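Macrolide 2'-phosphotransferase MphH (Brachybacterium faecium, PDB 5UXD) probably inactivates macrolide antibiotics such as azithromycin, which it binds, by transferring a phosphate group to the 2'-hydroxyl of their amino sugar. Local coordinates at residues A[151-156]-A[222-227]; A[179-184]-A[264-269]; A[272-277]-A[288-293]. One frame throughout, in Å; residues are numbered along the deposited sequence.

Interaction 1 of 3, residues A[151-156]-A[222-227]; sequences AQVRGA and VGDPAK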
loop_
_atom_site.group_PDB
_atom_site.type_symbol
_atom_site.label_atom_id
_atom_site.label_comp_id
_atom_site.label_asym_id
_atom_site.label_seq_id
_atom_site.Cartn_x
_atom_site.Cartn_y
_atom_site.Cartn_z
ATOM N N ALA A 151 -12.404 -5.682 17.466
ATOM C CA ALA A 151 -13.104 -4.618 18.185
ATOM C C ALA A 151 -12.472 -3.263 17.912
ATOM O O ALA A 151 -13.178 -2.272 17.701
ATOM C CB ALA A 151 -13.108 -4.911 19.683
ATOM N N GLN A 152 -11.140 -3.208 17.908
ATOM C CA GLN A 152 -10.444 -1.948 17.678
ATOM C C GLN A 152 -10.561 -1.498 16.225
ATOM O O GLN A 152 -10.524 -0.292 15.959
ATOM C CB GLN A 152 -8.967 -2.076 18.063
ATOM C CG GLN A 152 -8.692 -2.208 19.542
ATOM C CD GLN A 152 -7.243 -2.565 19.817
ATOM O OE1 GLN A 152 -6.685 -3.471 19.194
ATOM N NE2 GLN A 152 -6.625 -1.857 20.754
ATOM N N VAL A 153 -10.702 -2.441 15.282
ATOM C CA VAL A 153 -10.939 -2.055 13.891
ATOM C C VAL A 153 -12.227 -1.247 13.775
ATOM O O VAL A 153 -12.250 -0.159 13.191
ATOM C CB VAL A 153 -10.978 -3.293 12.973
ATOM C CG1 VAL A 153 -11.469 -2.898 11.587
ATOM C CG2 VAL A 153 -9.597 -3.982 12.864
ATOM N N ARG A 154 -13.329 -1.745 14.351
ATOM C CA ARG A 154 -14.605 -1.042 14.249
ATOM C C ARG A 154 -14.599 0.237 15.077
ATOM O O ARG A 154 -15.121 1.276 14.646
ATOM C CB ARG A 154 -15.724 -1.976 14.703
ATOM C CG ARG A 154 -17.118 -1.543 14.330
ATOM C CD ARG A 154 -18.043 -2.740 14.415
ATOM N NE ARG A 154 -19.419 -2.391 14.102
ATOM C CZ ARG A 154 -20.422 -3.261 14.123
ATOM N NH1 ARG A 154 -20.196 -4.530 14.454
ATOM N NH2 ARG A 154 -21.651 -2.862 13.826
ATOM N N GLY A 155 -14.007 0.179 16.269
ATOM C CA GLY A 155 -13.972 1.357 17.118
ATOM C C GLY A 155 -13.151 2.486 16.530
ATOM O O GLY A 155 -13.462 3.665 16.743
ATOM N N ALA A 156 -12.082 2.146 15.805
ATOM C CA ALA A 156 -11.264 3.165 15.159
ATOM C C ALA A 156 -12.061 3.907 14.097
ATOM O O ALA A 156 -11.998 5.139 14.006
ATOM C CB ALA A 156 -10.021 2.532 14.537
ATOM N N VAL A 222 -1.614 -5.023 11.436
ATOM C CA VAL A 222 -2.535 -6.116 11.755
ATOM C C VAL A 222 -3.925 -5.528 11.970
ATOM O O VAL A 222 -4.107 -4.569 12.733
ATOM C CB VAL A 222 -2.054 -6.917 12.979
ATOM C CG1 VAL A 222 -3.160 -7.894 13.446
ATOM C CG2 VAL A 222 -0.779 -7.676 12.641
ATOM N N GLY A 223 -4.901 -6.100 11.274
ATOM C CA GLY A 223 -6.244 -5.553 11.309
ATOM C C GLY A 223 -7.177 -6.182 10.291
ATOM O O GLY A 223 -7.145 -7.392 10.072
ATOM N N ASP A 224 -8.001 -5.359 9.666
ATOM C CA ASP A 224 -9.147 -5.821 8.865
ATOM C C ASP A 224 -8.700 -6.548 7.600
ATOM O O ASP A 224 -8.085 -5.925 6.725
ATOM C CB ASP A 224 -10.015 -4.594 8.532
ATOM C CG ASP A 224 -11.323 -4.936 7.795
ATOM O OD1 ASP A 224 -11.537 -6.091 7.372
ATOM O OD2 ASP A 224 -12.139 -4.005 7.631
ATOM N N PRO A 225 -8.996 -7.847 7.454
ATOM C CA PRO A 225 -8.615 -8.567 6.220
ATOM C C PRO A 225 -9.174 -7.954 4.943
ATOM O O PRO A 225 -8.574 -8.113 3.867
ATOM C CB PRO A 225 -9.192 -9.971 6.453
ATOM C CG PRO A 225 -9.266 -10.109 7.963
ATOM C CD PRO A 225 -9.612 -8.733 8.463
ATOM N N ALA A 226 -10.323 -7.272 5.022
ATOM C CA ALA A 226 -10.952 -6.731 3.819
ATOM C C ALA A 226 -10.112 -5.649 3.158
ATOM O O ALA A 226 -10.254 -5.406 1.950
ATOM C CB ALA A 226 -12.329 -6.160 4.167
ATOM N N LYS A 227 -9.273 -4.959 3.928
ATOM C CA LYS A 227 -8.466 -3.884 3.360
ATOM C C LYS A 227 -7.706 -4.337 2.121
ATOM O O LYS A 227 -7.512 -3.547 1.184
ATOM C CB LYS A 227 -7.479 -3.363 4.400
ATOM C CG LYS A 227 -8.117 -2.715 5.594
ATOM C CD LYS A 227 -7.042 -2.260 6.573
ATOM C CE LYS A 227 -6.168 -1.163 5.971
ATOM N NZ LYS A 227 -5.253 -0.570 6.994
#

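Interaction 2 of 3, residues A[179-184]-A[264-269]; sequences EAWLAD and TEMFSA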
loop_
_atom_site.group_PDB
_atom_site.type_symbol
_atom_site.label_atom_id
_atom_site.label_comp_id
_atom_site.label_asym_id
_atom_site.label_seq_id
_atom_site.Cartn_x
_atom_site.Cartn_y
_atom_site.Cartn_z
ATOM N N GLU A 179 -22.716 6.052 8.954
ATOM C CA GLU A 179 -23.283 5.588 10.215
ATOM C C GLU A 179 -24.024 4.266 10.034
ATOM O O GLU A 179 -23.969 3.386 10.905
ATOM C CB GLU A 179 -24.205 6.663 10.798
ATOM C CG GLU A 179 -23.455 7.814 11.459
ATOM C CD GLU A 179 -24.339 9.013 11.766
ATOM O OE1 GLU A 179 -25.389 9.174 11.109
ATOM O OE2 GLU A 179 -23.977 9.804 12.663
ATOM N N ALA A 180 -24.720 4.110 8.903
ATOM C CA ALA A 180 -25.407 2.851 8.625
ATOM C C ALA A 180 -24.416 1.716 8.405
ATOM O O ALA A 180 -24.697 0.563 8.752
ATOM C CB ALA A 180 -26.312 3.010 7.404
ATOM N N TRP A 181 -23.259 2.023 7.808
ATOM C CA TRP A 181 -22.196 1.041 7.639
ATOM C C TRP A 181 -21.651 0.608 8.995
ATOM O O TRP A 181 -21.520 -0.592 9.271
ATOM C CB TRP A 181 -21.087 1.650 6.752
ATOM C CG TRP A 181 -19.784 0.913 6.713
ATOM C CD1 TRP A 181 -19.605 -0.416 6.529
ATOM C CD2 TRP A 181 -18.468 1.488 6.803
ATOM N NE1 TRP A 181 -18.268 -0.718 6.516
ATOM C CE2 TRP A 181 -17.547 0.435 6.701
ATOM C CE3 TRP A 181 -17.990 2.786 7.000
ATOM C CZ2 TRP A 181 -16.168 0.637 6.769
ATOM C CZ3 TRP A 181 -16.630 2.989 7.072
ATOM C CH2 TRP A 181 -15.728 1.915 6.967
ATOM N N LEU A 182 -21.368 1.578 9.870
ATOM C CA LEU A 182 -20.786 1.259 11.168
ATOM C C LEU A 182 -21.765 0.500 12.048
ATOM O O LEU A 182 -21.337 -0.254 12.928
ATOM C CB LEU A 182 -20.326 2.541 11.877
ATOM C CG LEU A 182 -19.199 3.315 11.170
ATOM C CD1 LEU A 182 -19.130 4.753 11.656
ATOM C CD2 LEU A 182 -17.866 2.615 11.399
ATOM N N ALA A 183 -23.065 0.650 11.805
ATOM C CA ALA A 183 -24.069 -0.054 12.598
ATOM C C ALA A 183 -24.385 -1.458 12.087
ATOM O O ALA A 183 -24.982 -2.252 12.828
ATOM C CB ALA A 183 -25.360 0.775 12.650
ATOM N N ASP A 184 -24.008 -1.795 10.853
ATOM C CA ASP A 184 -24.355 -3.096 10.275
ATOM C C ASP A 184 -23.343 -4.150 10.712
ATOM O O ASP A 184 -22.235 -4.249 10.159
ATOM C CB ASP A 184 -24.434 -3.005 8.755
ATOM C CG ASP A 184 -24.661 -4.349 8.107
ATOM O OD1 ASP A 184 -25.230 -5.247 8.770
ATOM O OD2 ASP A 184 -24.261 -4.502 6.930
ATOM N N THR A 264 -17.089 -2.063 -0.376
ATOM C CA THR A 264 -17.592 -0.889 -1.086
ATOM C C THR A 264 -17.927 0.245 -0.120
ATOM O O THR A 264 -17.677 1.418 -0.420
ATOM C CB THR A 264 -18.811 -1.276 -1.934
ATOM O OG1 THR A 264 -18.349 -1.877 -3.150
ATOM C CG2 THR A 264 -19.671 -0.041 -2.287
ATOM N N GLU A 265 -18.509 -0.077 1.043
ATOM C CA GLU A 265 -18.776 0.972 2.024
ATOM C C GLU A 265 -17.479 1.596 2.509
ATOM O O GLU A 265 -17.377 2.820 2.652
ATOM C CB GLU A 265 -19.562 0.410 3.215
ATOM C CG GLU A 265 -20.974 -0.020 2.848
ATOM C CD GLU A 265 -21.653 0.992 1.957
ATOM O OE1 GLU A 265 -22.078 2.054 2.471
ATOM O OE2 GLU A 265 -21.747 0.730 0.742
ATOM N N MET A 266 -16.491 0.758 2.772
ATOM C CA MET A 266 -15.209 1.233 3.257
ATOM C C MET A 266 -14.524 2.149 2.250
ATOM O O MET A 266 -13.945 3.156 2.617
ATOM C CB MET A 266 -14.309 0.062 3.642
ATOM C CG MET A 266 -13.029 0.483 4.333
ATOM S SD MET A 266 -12.330 -0.827 5.352
ATOM C CE MET A 266 -12.387 -2.206 4.220
ATOM N N PHE A 267 -14.589 1.778 0.979
ATOM C CA PHE A 267 -13.997 2.599 -0.075
ATOM C C PHE A 267 -14.683 3.951 -0.146
ATOM O O PHE A 267 -14.035 4.979 -0.390
ATOM C CB PHE A 267 -14.101 1.863 -1.410
ATOM C CG PHE A 267 -13.306 2.479 -2.517
ATOM C CD1 PHE A 267 -11.978 2.153 -2.695
ATOM C CD2 PHE A 267 -13.905 3.355 -3.403
ATOM C CE1 PHE A 267 -11.236 2.711 -3.735
ATOM C CE2 PHE A 267 -13.171 3.918 -4.450
ATOM C CZ PHE A 267 -11.840 3.589 -4.607
ATOM N N SER A 268 -15.997 3.978 0.101
ATOM C CA SER A 268 -16.739 5.229 0.081
ATOM C C SER A 268 -16.362 6.150 1.231
ATOM O O SER A 268 -16.669 7.346 1.179
ATOM C CB SER A 268 -18.251 4.938 0.114
ATOM O OG SER A 268 -18.726 4.820 1.450
ATOM N N ALA A 269 -15.726 5.621 2.271
ATOM C CA ALA A 269 -15.337 6.404 3.434
ATOM C C ALA A 269 -13.928 6.966 3.299
ATOM O O ALA A 269 -13.369 7.483 4.277
ATOM C CB ALA A 269 -15.464 5.548 4.697
#

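Interaction 3 of 3, residues A[272-277]-A[288-293]; sequences LGYGLY and EAAAAA. With ZIT (azithromycin), chain C.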
loop_
_atom_site.group_PDB
_atom_site.type_symbol
_atom_site.label_atom_id
_atom_site.label_comp_id
_atom_site.label_asym_id
_atom_site.label_seq_id
_atom_site.Cartn_x
_atom_site.Cartn_y
_atom_site.Cartn_z
ATOM N N LEU A 272 -13.013 10.300 4.896
ATOM C CA LEU A 272 -12.564 10.360 6.283
ATOM C C LEU A 272 -11.058 10.143 6.391
ATOM O O LEU A 272 -10.387 10.783 7.212
ATOM C CB LEU A 272 -13.288 9.323 7.139
ATOM C CG LEU A 272 -14.781 9.521 7.402
ATOM C CD1 LEU A 272 -15.382 8.303 8.130
ATOM C CD2 LEU A 272 -15.020 10.811 8.184
ATOM N N GLY A 273 -10.466 9.296 5.552
ATOM C CA GLY A 273 -9.013 9.202 5.526
ATOM C C GLY A 273 -8.351 10.515 5.150
ATOM O O GLY A 273 -7.305 10.877 5.703
ATOM N N TYR A 274 -8.935 11.238 4.187
ATOM C CA TYR A 274 -8.425 12.562 3.834
ATOM C C TYR A 274 -8.512 13.512 5.020
ATOM O O TYR A 274 -7.582 14.291 5.272
ATOM C CB TYR A 274 -9.209 13.127 2.644
ATOM C CG TYR A 274 -8.372 13.771 1.558
ATOM C CD1 TYR A 274 -7.277 14.567 1.867
ATOM C CD2 TYR A 274 -8.693 13.591 0.213
ATOM C CE1 TYR A 274 -6.512 15.155 0.862
ATOM C CE2 TYR A 274 -7.931 14.173 -0.799
ATOM C CZ TYR A 274 -6.842 14.955 -0.466
ATOM O OH TYR A 274 -6.079 15.544 -1.463
ATOM N N GLY A 275 -9.634 13.480 5.748
ATOM C CA GLY A 275 -9.769 14.341 6.912
ATOM C C GLY A 275 -8.718 14.039 7.960
ATOM O O GLY A 275 -8.094 14.949 8.515
ATOM N N LEU A 276 -8.498 12.746 8.228
ATOM C CA LEU A 276 -7.474 12.329 9.182
ATOM C C LEU A 276 -6.098 12.816 8.763
ATOM O O LEU A 276 -5.328 13.310 9.595
ATOM C CB LEU A 276 -7.465 10.805 9.315
ATOM C CG LEU A 276 -8.667 10.173 10.023
ATOM C CD1 LEU A 276 -8.583 8.654 9.972
ATOM C CD2 LEU A 276 -8.794 10.650 11.458
ATOM N N TYR A 277 -5.762 12.649 7.481
ATOM C CA TYR A 277 -4.467 13.102 6.978
ATOM C C TYR A 277 -4.302 14.600 7.186
ATOM O O TYR A 277 -3.269 15.060 7.689
ATOM C CB TYR A 277 -4.330 12.728 5.500
ATOM C CG TYR A 277 -2.986 13.070 4.879
ATOM C CD1 TYR A 277 -2.894 13.943 3.799
ATOM C CD2 TYR A 277 -1.810 12.541 5.389
ATOM C CE1 TYR A 277 -1.665 14.262 3.234
ATOM C CE2 TYR A 277 -0.577 12.858 4.834
ATOM C CZ TYR A 277 -0.515 13.717 3.757
ATOM O OH TYR A 277 0.704 14.032 3.206
ATOM N N GLU A 288 -8.201 21.752 2.847
ATOM C CA GLU A 288 -9.130 22.179 1.806
ATOM C C GLU A 288 -9.560 21.008 0.930
ATOM O O GLU A 288 -10.734 20.904 0.551
ATOM C CB GLU A 288 -8.502 23.280 0.951
ATOM C CG GLU A 288 -8.672 24.660 1.548
ATOM C CD GLU A 288 -10.106 24.915 1.955
ATOM O OE1 GLU A 288 -10.998 24.796 1.090
ATOM O OE2 GLU A 288 -10.345 25.215 3.141
ATOM N N ALA A 289 -8.623 20.124 0.583
ATOM C CA ALA A 289 -8.975 18.982 -0.252
ATOM C C ALA A 289 -9.866 17.998 0.500
ATOM O O ALA A 289 -10.835 17.473 -0.064
ATOM C CB ALA A 289 -7.709 18.286 -0.754
ATOM N N ALA A 290 -9.561 17.740 1.775
ATOM C CA ALA A 290 -10.415 16.864 2.574
ATOM C C ALA A 290 -11.807 17.459 2.746
ATOM O O ALA A 290 -12.812 16.741 2.669
ATOM C CB ALA A 290 -9.776 16.598 3.938
ATOM N N ALA A 291 -11.886 18.773 2.960
ATOM C CA ALA A 291 -13.186 19.418 3.140
ATOM C C ALA A 291 -14.053 19.296 1.891
ATOM O O ALA A 291 -15.271 19.105 1.989
ATOM C CB ALA A 291 -12.994 20.886 3.518
ATOM N N ALA A 292 -13.450 19.404 0.700
ATOM C CA ALA A 292 -14.237 19.262 -0.521
ATOM C C ALA A 292 -14.767 17.844 -0.697
ATOM O O ALA A 292 -15.863 17.661 -1.239
ATOM C CB ALA A 292 -13.407 19.664 -1.737
ATOM N N ALA A 293 -14.012 16.835 -0.256
ATOM C CA ALA A 293 -14.468 15.447 -0.345
ATOM C C ALA A 293 -15.539 15.123 0.690
ATOM O O ALA A 293 -16.433 14.316 0.414
ATOM C CB ALA A 293 -13.290 14.486 -0.175
HETATM C C1 ZIT C . -6.695 5.386 -4.326
HETATM C C2 ZIT C . -5.763 5.421 -3.067
HETATM C C3 ZIT C . -5.936 6.799 -2.476
HETATM C C4 ZIT C . -4.758 7.632 -3.044
HETATM C C5 ZIT C . -4.755 9.075 -2.509
HETATM C C6 ZIT C . -5.151 9.999 -3.630
HETATM C C7 ZIT C . -3.944 10.311 -4.544
HETATM C C8 ZIT C . -4.393 11.276 -5.690
HETATM C C9 ZIT C . -4.482 10.523 -7.047
HETATM N N10 ZIT C . -5.834 9.760 -7.159
HETATM C C11 ZIT C . -5.768 8.553 -7.963
HETATM C C12 ZIT C . -6.659 7.473 -7.330
HETATM C C13 ZIT C . -6.444 6.041 -7.829
HETATM C C14 ZIT C . -6.978 5.069 -6.777
HETATM C C15 ZIT C . -7.080 3.680 -7.376
HETATM C C16 ZIT C . -7.401 2.634 -6.262
HETATM C C17 ZIT C . -6.056 4.258 -2.170
HETATM C C18 ZIT C . -3.469 6.908 -2.753
HETATM C C19 ZIT C . -5.717 11.292 -3.030
HETATM C C20 ZIT C . -3.460 12.385 -5.786
HETATM C C21 ZIT C . -6.890 10.687 -7.593
HETATM C C22 ZIT C . -6.175 8.825 -9.398
HETATM C C23 ZIT C . -4.959 5.729 -8.073
HETATM O O1 ZIT C . -7.869 5.687 -4.222
HETATM O O6 ZIT C . -6.161 9.401 -4.429
HETATM O O12 ZIT C . -8.021 7.789 -7.502
HETATM O O13 ZIT C . -7.179 5.857 -9.057
HETATM O O14 ZIT C . -6.081 5.000 -5.652
HETATM C C1A ZIT C . -3.338 9.567 -0.639
HETATM C C2A ZIT C . -1.891 9.701 -0.214
HETATM C C3A ZIT C . -1.806 9.670 1.270
HETATM C C4A ZIT C . -2.664 10.712 1.863
HETATM C C5A ZIT C . -4.082 10.764 1.281
HETATM C C6A ZIT C . -4.800 11.985 1.684
HETATM C C7A ZIT C . 0.117 11.144 1.338
HETATM C C8A ZIT C . -0.211 9.623 3.132
HETATM O O1A ZIT C . -3.460 9.431 -2.030
HETATM O O2A ZIT C . -1.088 8.656 -0.770
HETATM N N3A ZIT C . -0.377 9.838 1.687
HETATM O O5A ZIT C . -4.107 10.732 -0.188
HETATM C C1B ZIT C . -7.326 6.782 -0.509
HETATM C C2B ZIT C . -7.336 6.050 0.809
HETATM C C3B ZIT C . -6.829 6.870 1.940
HETATM C C4B ZIT C . -7.531 8.175 1.998
HETATM C C5B ZIT C . -7.386 8.908 0.693
HETATM C C6B ZIT C . -8.082 10.229 0.837
HETATM C C7B ZIT C . -7.051 6.066 3.280
HETATM C C8B ZIT C . -4.513 6.214 2.232
HETATM O O1B ZIT C . -6.002 6.826 -1.025
HETATM O O3B ZIT C . -5.430 7.163 1.742
HETATM O O4B ZIT C . -6.889 9.014 2.984
HETATM O O5B ZIT C . -7.920 8.154 -0.457
#

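Interaction 1 of 3, residues A[151-156]-A[222-227]
Asp224 OD1 accepts the backbone N-H of Ala226 at 2.9 Å, while CB of the same aspartate packs against Val153 CG1, 3.8 Å away on helix 150-167. The bond to Ala226 is only moderately straight (156° at the hydrogen), and the N-H reaches OD1 from above the carboxylate plane, 52° out of it. A side-chain oxygen of an aspartate accepting from the backbone N-H two residues on defines an Asx turn, here enclosing Pro225. The second carboxylate oxygen, OD2, is engaged by His262 NE2 of helix 259-268, so one oxygen serves the loop's own turn and the other ties the loop to a neighbouring helix. With both oxygens of this buried group bonded, its rotation is probably well fixed.

The meeting of the two segments themselves is small and apolar, burying 102 Å² in all, and no hydrogen bond crosses it. Val153 supplies both of its methyls. CG1 lies anti to the backbone N (chi1 170°) and is the branch that meets the aspartate CB; CG2 instead reaches the main chain, 4.0 Å from Gly223 CA and 3.8 Å from Asp224 N. The valine thus straddles the Gly223-Asp224 junction, and its side chain runs at about a right angle to that of Asp224. All three residues are buried. The closest pair of CA atoms across the contact is that of Val153 and Gly223, 6.4 Å apart.

Backbone hydrogen bonds between Val222 and both Glu146 and Arg148, and between Gly223 and Val193, hold the loop's entry. The Asx-turn loop, which follows the magnesium-binding Asp216 in sequence and packs on a helix, belongs to the C-terminal lobe of the protein-kinase-like fold of the phosphotransferase enzyme family.

Interaction 2 of 3, residues A[179-184]-A[264-269]
Trp181 lays one face of its indole over Glu265 CB and Met266 CA. Glu265 CB stands 3.5 Å from the centroid of the five-membered ring of Trp181 and only 16° off the ring normal, a CH-pi contact over the face; its closest single approach is 3.4 Å, to Trp181 CD1. Along the same face, Met266 CA sits 4.1 Å from the centroid of the six-membered ring of Trp181. The indole reaches across because CG is anti to the backbone N (chi1 167°). Its far end is met by two more groups: Met266 CB lies 3.7 Å from Trp181 CZ2, and Ala269 CB approaches Trp181 CZ3 obliquely at the same distance.

Glu265 makes contact through its aliphatic part. Its chain bends at CG, the carboxylate plane stands 75° from the ring, and OE1 forms a salt bridge with Arg177, one turn before Trp181 on helix 172-183. This is helix-on-helix packing within the helical C-terminal lobe of the kinase-like fold, and Trp181 fills much of the contact between these two segments. The indole has further aromatic company, Trp188 stacked on it and Trp157 of helix 150-167 edge-to-face, while its NE1 is hydrogen-bonded to His262 ND1.

Near the end of helix 259-268, Ser268 OG donates to the carbonyl oxygen of Glu265 at 2.7 Å. Met266 follows another course: after touching the indole with CB and CG, its chain leads away to lie beside Asp224 and Ala226.

Interaction 3 of 3, residues A[272-277]-A[288-293]
Tyr274 packs tightly on Ala289 and Ala290 where helices 270-281 and 284-294 run nearly antiparallel, the CA atoms of Tyr274 and Ala290 being only 4.9 Å apart. The axes of the two short segments come within 8.3 Å at 155°, a closeness that small residues permit. Ala290 CB lies 3.7 Å from Tyr274 CB and 3.6 Å from Gly275 N, so this buried methyl touches main chain as well as side chain; Gly275 adds no side chain to the interface. At the phenol end, Ala289 CB presses on CZ and OH of Tyr274, 3.3 Å from OH. Beyond Ala289 the packing gives way to a looser, partly exposed rim.

Tyr274 has an intermediate first torsion (chi1 -135°, away from the staggered values), which lays its ring like a partition between helix and drug. The backbone of Ala289 and Ala290 faces one side of that ring; on the opposite face lies the sugar methyl C6A of azithromycin, 3.6 Å from Tyr274 CD1, and methyl C6B of the other sugar touches CD2.

Tyr277, one turn on, presents a ring face to the amino sugar, with C4A of azithromycin over its centre. The dimethylamino methyls C7A and C8A also meet this ring, C7A at 3.6 Å from Tyr277 CZ. O4B of azithromycin is set against the Gly273-Tyr274 backbone, 3.0 Å from Gly273 C. Tyrosine rings against sugar and N-methyl carbons suggest that this wall of the pocket holds the macrolide largely by apolar and CH-to-ring contact.

Interactions 1 and 2 lie 13 Å apart between centres and touch directly: Arg154 NH2 is 2.8 Å from Leu182 O, a probable hydrogen bond, and Asp224 OD2 meets Met266 CE at 3.9 Å. Their segments alternate along the chain, so the successive helices 150-167 and 172-183 are each tied to later sequence, one to the loop before helix 230-235, the other to helix 259-268. Interaction 3 follows in series, its centre about 17 Å from that of interaction 2; helix 270-281 comes directly after helix 259-268. The first two contacts thus knit the helical lobe away from the annotated sites, and the third carries the chain on to the azithromycin pocket.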